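Local coordinates for putative exported protein (PDB 2DVZ) that probably serves as a periplasmic solute receptor of the Bug family, closing around a bound glutamate to deliver it to a membrane transporter, at residues D129-G132 against F133-L137; M158-S161 against F162-A165. One frame throughout, in Å; residues are numbered along the deposited sequence.

Contact 1 (D129-G132 against F133-L137). With CD (cadmium ion), chain C; CD (cadmium ion), chain D; CD (cadmium ion), chain E.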
ATOM      1  N   ASP A 129       7.794 -10.992 -20.734  1.00 17.77           N
ATOM      2  CA  ASP A 129       6.801 -11.718 -19.953  1.00 16.68           C
ATOM      3  C   ASP A 129       7.482 -12.255 -18.694  1.00 16.10           C
ATOM      4  O   ASP A 129       8.708 -12.242 -18.606  1.00 16.16           O
ATOM      5  CB  ASP A 129       6.127 -12.810 -20.808  1.00 16.03           C
ATOM      6  CG  ASP A 129       7.129 -13.697 -21.535  1.00 16.46           C
ATOM      7  OD1 ASP A 129       7.941 -14.358 -20.874  1.00 17.00           O
ATOM      8  OD2 ASP A 129       7.118 -13.777 -22.781  1.00 17.74           O
ATOM      9  N   PHE A 130       6.673 -12.691 -17.733  1.00 15.69           N
ATOM     10  CA  PHE A 130       7.100 -13.279 -16.466  1.00 15.19           C
ATOM     11  C   PHE A 130       8.057 -14.475 -16.615  1.00 15.69           C
ATOM     12  O   PHE A 130       9.060 -14.583 -15.873  1.00 15.22           O
ATOM     13  CB  PHE A 130       5.863 -13.693 -15.631  1.00 14.62           C
ATOM     14  CG  PHE A 130       6.142 -13.805 -14.170  1.00 14.55           C
ATOM     15  CD1 PHE A 130       5.974 -12.688 -13.328  1.00 13.80           C
ATOM     16  CD2 PHE A 130       6.646 -14.987 -13.625  1.00 14.22           C
ATOM     17  CE1 PHE A 130       6.244 -12.746 -11.985  1.00 11.63           C
ATOM     18  CE2 PHE A 130       6.924 -15.071 -12.226  1.00 14.01           C
ATOM     19  CZ  PHE A 130       6.711 -13.946 -11.419  1.00 13.90           C
ATOM     20  N   LYS A 131       7.749 -15.364 -17.571  1.00 15.88           N
ATOM     21  CA  LYS A 131       8.596 -16.533 -17.864  1.00 15.71           C
ATOM     22  C   LYS A 131      10.044 -16.157 -18.137  1.00 14.78           C
ATOM     23  O   LYS A 131      10.966 -16.737 -17.532  1.00 15.16           O
ATOM     24  CB  LYS A 131       8.037 -17.337 -19.065  1.00 16.71           C
ATOM     25  CG  LYS A 131       8.823 -18.611 -19.330  1.00 17.20           C
ATOM     26  CD  LYS A 131       8.150 -19.522 -20.296  1.00 19.37           C
ATOM     27  CE  LYS A 131       9.109 -20.677 -20.680  1.00 20.89           C
ATOM     28  NZ  LYS A 131      10.271 -20.220 -21.553  1.00 22.82           N
ATOM     29  N   GLY A 132      10.237 -15.198 -19.042  1.00 13.62           N
ATOM     30  CA  GLY A 132      11.571 -14.723 -19.440  1.00 13.15           C
ATOM     31  C   GLY A 132      12.223 -13.791 -18.413  1.00 13.50           C
ATOM     32  O   GLY A 132      13.460 -13.619 -18.369  1.00 12.60           O
ATOM     33  N   PHE A 133      11.354 -13.152 -17.633  1.00 13.51           N
ATOM     34  CA  PHE A 133      11.703 -12.358 -16.478  1.00 13.54           C
ATOM     35  C   PHE A 133      12.482 -13.202 -15.439  1.00 13.03           C
ATOM     36  O   PHE A 133      13.620 -12.897 -15.084  1.00 12.46           O
ATOM     37  CB  PHE A 133      10.396 -11.749 -15.931  1.00 13.39           C
ATOM     38  CG  PHE A 133      10.561 -10.918 -14.689  1.00 13.82           C
ATOM     39  CD1 PHE A 133       9.705 -11.118 -13.599  1.00 11.67           C
ATOM     40  CD2 PHE A 133      11.566  -9.925 -14.598  1.00 14.54           C
ATOM     41  CE1 PHE A 133       9.829 -10.327 -12.432  1.00 12.23           C
ATOM     42  CE2 PHE A 133      11.710  -9.132 -13.423  1.00 12.84           C
ATOM     43  CZ  PHE A 133      10.833  -9.328 -12.352  1.00 13.04           C
ATOM     44  N   LEU A 134      11.873 -14.294 -15.005  1.00 13.22           N
ATOM     45  CA  LEU A 134      12.540 -15.263 -14.160  1.00 13.34           C
ATOM     46  C   LEU A 134      13.830 -15.827 -14.752  1.00 13.63           C
ATOM     47  O   LEU A 134      14.827 -15.868 -14.071  1.00 14.06           O
ATOM     48  CB  LEU A 134      11.565 -16.400 -13.813  1.00 13.59           C
ATOM     49  CG  LEU A 134      10.365 -16.038 -12.934  1.00 12.41           C
ATOM     50  CD1 LEU A 134       9.784 -17.318 -12.378  1.00 11.41           C
ATOM     51  CD2 LEU A 134      10.807 -15.116 -11.791  1.00 10.62           C
ATOM     52  N   GLU A 135      13.797 -16.267 -16.009  1.00 14.36           N
ATOM     53  CA  GLU A 135      14.980 -16.751 -16.703  1.00 15.18           C
ATOM     54  C   GLU A 135      16.143 -15.783 -16.585  1.00 15.54           C
ATOM     55  O   GLU A 135      17.201 -16.180 -16.088  1.00 16.13           O
ATOM     56  CB  GLU A 135      14.679 -17.040 -18.158  1.00 14.48           C
ATOM     57  CG  GLU A 135      14.025 -18.385 -18.346  1.00 16.72           C
ATOM     58  CD  GLU A 135      13.294 -18.519 -19.656  1.00 18.77           C
ATOM     59  OE1 GLU A 135      13.642 -17.785 -20.589  1.00 19.38           O
ATOM     60  OE2 GLU A 135      12.370 -19.359 -19.758  1.00 21.38           O
ATOM     61  N   GLU A 136      15.939 -14.535 -17.030  1.00 15.27           N
ATOM     62  CA  GLU A 136      16.933 -13.442 -16.930  1.00 15.41           C
ATOM     63  C   GLU A 136      17.513 -13.248 -15.498  1.00 15.42           C
ATOM     64  O   GLU A 136      18.734 -13.104 -15.330  1.00 15.57           O
ATOM     65  CB  GLU A 136      16.317 -12.132 -17.464  1.00 14.71           C
ATOM     66  CG  GLU A 136      17.137 -10.831 -17.289  1.00 15.95           C
ATOM     67  CD  GLU A 136      18.480 -10.790 -18.039  1.00 19.84           C
ATOM     68  OE1 GLU A 136      18.695 -11.581 -18.995  1.00 20.74           O
ATOM     69  OE2 GLU A 136      19.346  -9.941 -17.675  1.00 20.20           O
ATOM     70  N   LEU A 137      16.651 -13.252 -14.486  1.00 15.02           N
ATOM     71  CA  LEU A 137      17.101 -13.084 -13.084  1.00 15.66           C
ATOM     72  C   LEU A 137      17.912 -14.278 -12.585  1.00 16.29           C
ATOM     73  O   LEU A 137      18.836 -14.108 -11.807  1.00 16.84           O
ATOM     74  CB  LEU A 137      15.905 -12.879 -12.143  1.00 15.33           C
ATOM     75  CG  LEU A 137      15.016 -11.643 -12.310  1.00 13.85           C
ATOM     76  CD1 LEU A 137      13.957 -11.664 -11.218  1.00 10.97           C
ATOM     77  CD2 LEU A 137      15.826 -10.322 -12.258  1.00 12.50           C
TER
HETATM   78 CD    CD C1002       8.955 -14.991 -23.004  1.00 22.28          CD
HETATM   79 CD    CD D1003      12.818 -17.156 -22.808  1.00 34.50          CD
HETATM   80 CD    CD E1004      20.423 -11.999 -20.438  1.00 23.83          CD
HETATM   81  O   HOH W   1      21.438 -10.161 -19.615  1.00 20.72           O
HETATM   82  O   HOH W   2      10.330 -16.536 -22.266  1.00  2.05           O
HETATM   83  O   HOH W   3      10.624 -12.859 -22.617  1.00  2.00           O
HETATM   84  O   HOH W   4       9.598 -15.469 -25.388  1.00  6.51           O
HETATM   85  O   HOH W   5      19.313 -14.320 -21.475  1.00 13.56           O
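Phe-133 turns the edge of its ring toward a face of Phe-130, three residues back, in a T-shaped pair with centroids 5.7 Å apart and planes at 71°. The touching edge atom is CD1 of Phe-133, which sits over the rim of the Phe-130 ring, 4.1 Å from Phe-130 CD1. The i to i+3 spacing puts both rings on one flank of the helix, and a CG anti to the backbone N (chi1 -158° for Phe-130, 178° for Phe-133) sets the direction in which each leaves the backbone. Leu-134 joins them there, bringing its CD1 obliquely to within 3.6 Å of Phe-130 CE2.

Gly-132 lies on the polar flank. Its N donates to Asp-129 OD1 (3.1 Å), a side-chain N-cap that closes the first turn, and its O accepts from Glu-136 N. The capping carboxylate also chelates a cadmium ion, with Asp-129 OD2 2.2 Å from the metal. From the same first turn, Lys-131 NZ reaches on to the syn lone pair of Glu-135 OE2, one turn later, at 2.9 Å in a salt bridge, while Glu-135 OE1 binds a second cadmium ion, 2.5 Å away. One water is shared by the two metals.

Helix 130-138 is thus amphipathic. Its aromatic side packs against helix 154-166 through Phe-162, and Phe-133 also rests on Val-119 and Val-121 of strand 106-121 and on Met-212 of strand 210-215.

Contact 2 (M158-S161 against F162-A165)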
HETATM    1  N   MSE A 158       7.214  -8.025  -0.036  1.00 12.00           N
HETATM    2  CA  MSE A 158       6.863  -8.487  -1.381  1.00 13.91           C
HETATM    3  C   MSE A 158       8.080  -8.949  -2.152  1.00 12.26           C
HETATM    4  O   MSE A 158       8.108 -10.073  -2.597  1.00 12.31           O
HETATM    5  CB  MSE A 158       6.110  -7.392  -2.139  1.00 13.24           C
HETATM    6  CG  MSE A 158       5.374  -7.910  -3.308  1.00 14.67           C
HETATM    7 SE   MSE A 158       4.657  -6.526  -4.439  1.00 21.49          SE
HETATM    8  CE  MSE A 158       4.098  -7.702  -5.961  1.00 14.46           C
ATOM      9  N   GLY A 159       9.112  -8.098  -2.253  1.00 12.20           N
ATOM     10  CA  GLY A 159      10.344  -8.444  -2.941  1.00 11.88           C
ATOM     11  C   GLY A 159      11.035  -9.696  -2.411  1.00 12.01           C
ATOM     12  O   GLY A 159      11.551 -10.492  -3.180  1.00 11.77           O
ATOM     13  N   GLU A 160      11.024  -9.851  -1.086  1.00 11.78           N
ATOM     14  CA  GLU A 160      11.703 -10.928  -0.405  1.00 12.08           C
ATOM     15  C   GLU A 160      10.942 -12.216  -0.540  1.00 11.65           C
ATOM     16  O   GLU A 160      11.531 -13.286  -0.683  1.00 10.95           O
ATOM     17  CB  GLU A 160      11.899 -10.567   1.077  1.00 12.79           C
ATOM     18  CG  GLU A 160      13.015  -9.489   1.336  1.00 13.96           C
ATOM     19  CD  GLU A 160      14.334  -9.772   0.582  1.00 16.59           C
ATOM     20  OE1 GLU A 160      14.954 -10.841   0.795  1.00 16.60           O
ATOM     21  OE2 GLU A 160      14.754  -8.914  -0.235  1.00 18.80           O
ATOM     22  N   SER A 161       9.618 -12.107  -0.464  1.00 12.53           N
ATOM     23  CA  SER A 161       8.707 -13.222  -0.799  1.00 12.81           C
ATOM     24  C   SER A 161       8.862 -13.739  -2.233  1.00 12.06           C
ATOM     25  O   SER A 161       8.844 -14.960  -2.467  1.00 12.45           O
ATOM     26  CB  SER A 161       7.253 -12.799  -0.561  1.00 12.67           C
ATOM     27  OG  SER A 161       7.044 -12.811   0.838  1.00 15.63           O
ATOM     28  N   PHE A 162       8.999 -12.800  -3.170  1.00 10.95           N
ATOM     29  CA  PHE A 162       9.224 -13.110  -4.561  1.00 10.75           C
ATOM     30  C   PHE A 162      10.515 -13.920  -4.764  1.00 11.58           C
ATOM     31  O   PHE A 162      10.546 -14.943  -5.470  1.00 10.49           O
ATOM     32  CB  PHE A 162       9.282 -11.778  -5.323  1.00 10.56           C
ATOM     33  CG  PHE A 162       9.564 -11.923  -6.785  1.00 10.30           C
ATOM     34  CD1 PHE A 162       8.520 -11.950  -7.697  1.00  9.00           C
ATOM     35  CD2 PHE A 162      10.873 -12.059  -7.253  1.00  9.52           C
ATOM     36  CE1 PHE A 162       8.759 -12.087  -9.032  1.00  8.99           C
ATOM     37  CE2 PHE A 162      11.126 -12.198  -8.610  1.00 10.06           C
ATOM     38  CZ  PHE A 162      10.062 -12.202  -9.508  1.00  9.49           C
ATOM     39  N   LYS A 163      11.592 -13.413  -4.166  1.00 12.96           N
ATOM     40  CA  LYS A 163      12.904 -14.047  -4.186  1.00 15.08           C
ATOM     41  C   LYS A 163      12.818 -15.492  -3.683  1.00 16.35           C
ATOM     42  O   LYS A 163      13.300 -16.410  -4.331  1.00 16.95           O
ATOM     43  CB  LYS A 163      13.883 -13.224  -3.327  1.00 14.36           C
ATOM     44  CG  LYS A 163      14.300 -11.980  -4.020  1.00 16.06           C
ATOM     45  CD  LYS A 163      15.000 -10.988  -3.126  1.00 16.04           C
ATOM     46  CE  LYS A 163      16.281 -11.536  -2.546  1.00 17.50           C
ATOM     47  NZ  LYS A 163      16.933 -10.408  -1.802  1.00 18.87           N
HETATM   48  N   MSE A 164      12.179 -15.677  -2.536  1.00 17.36           N
HETATM   49  CA  MSE A 164      12.066 -16.986  -1.930  1.00 19.44           C
HETATM   50  C   MSE A 164      11.261 -17.991  -2.782  1.00 17.78           C
HETATM   51  O   MSE A 164      11.622 -19.173  -2.905  1.00 17.71           O
HETATM   52  CB  MSE A 164      11.451 -16.803  -0.524  1.00 21.59           C
HETATM   53  CG  MSE A 164      11.353 -18.081   0.338  1.00 32.09           C
HETATM   54 SE   MSE A 164      13.141 -18.835   0.689  1.00 51.40          SE
HETATM   55  CE  MSE A 164      13.833 -17.479   1.966  1.00 49.33           C
ATOM     56  N   ALA A 165      10.166 -17.519  -3.365  1.00 16.89           N
ATOM     57  CA  ALA A 165       9.239 -18.391  -4.088  1.00 16.35           C
ATOM     58  C   ALA A 165       9.759 -18.744  -5.462  1.00 16.33           C
ATOM     59  O   ALA A 165       9.462 -19.827  -5.969  1.00 17.44           O
ATOM     60  CB  ALA A 165       7.865 -17.756  -4.203  1.00 14.98           C
TER
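Glu-160 and Lys-163 lie side by side on helix 154-166, pointing the same way, and their charged ends close an i to i+3 salt bridge. Lys-163 NZ stands 3.1 Å from Glu-160 OE2, on the syn lone pair of that oxygen, and makes a weak bond of 3.3 Å to Glu-160 OE1, so the ammonium group reaches both oxygens of the carboxylate. Bends in both chains allow this: Glu-160 folds at chi2 (-47°), and Lys-163 kinks at chi3 (62°) to carry its tip to the carboxylate. On the way the lysine's aliphatic part runs close to the backbone, with CG 3.2 Å from Gly-159 O, the same carbonyl that accepts from Lys-163 N.

Phe-162 leaves the helix in another direction. Its CB rests 3.4 Å from both Met-158 O and Gly-159 O, while the ring leads away from the preceding turn toward helix 130-138 and meets Phe-194 edge to face.

Each charged end has its strongest polar partner beyond the pair: Glu-160 OE2 is hydrogen-bonded to the hydroxyl of Tyr-146, in strand 145-148, and Lys-163 NZ donates to the carbonyl of Ile-170, just before strand 171-174. The ion pair joins these two interactions, linking the helix to the strand before it and to the lead-in of the strand after it, and the outside partners would favour keeping both groups charged and fixed in direction.

Contact 1 and contact 2 are local contacts along two different helices, 130-138 and 154-166, whose apolar flanks meet; the centres of the contacts lie about 14 Å apart. Both are partly buried, aromatic residues inward and charged groups toward the outside. Phe-162 of contact 2 is the shared piece: its CZ is 3.5 Å from Phe-133 CE1, and Phe-130, Leu-134 and Leu-137 also touch it. Each contact has a lysine-glutamate bridge, Lys-131 to Glu-135 and Lys-163 to Glu-160, but the other partners differ: cadmium ions and water in peripheral contact 1, protein groups in contact 2, where the side chain of Met-158 lies about 9 Å from the bound glutamate.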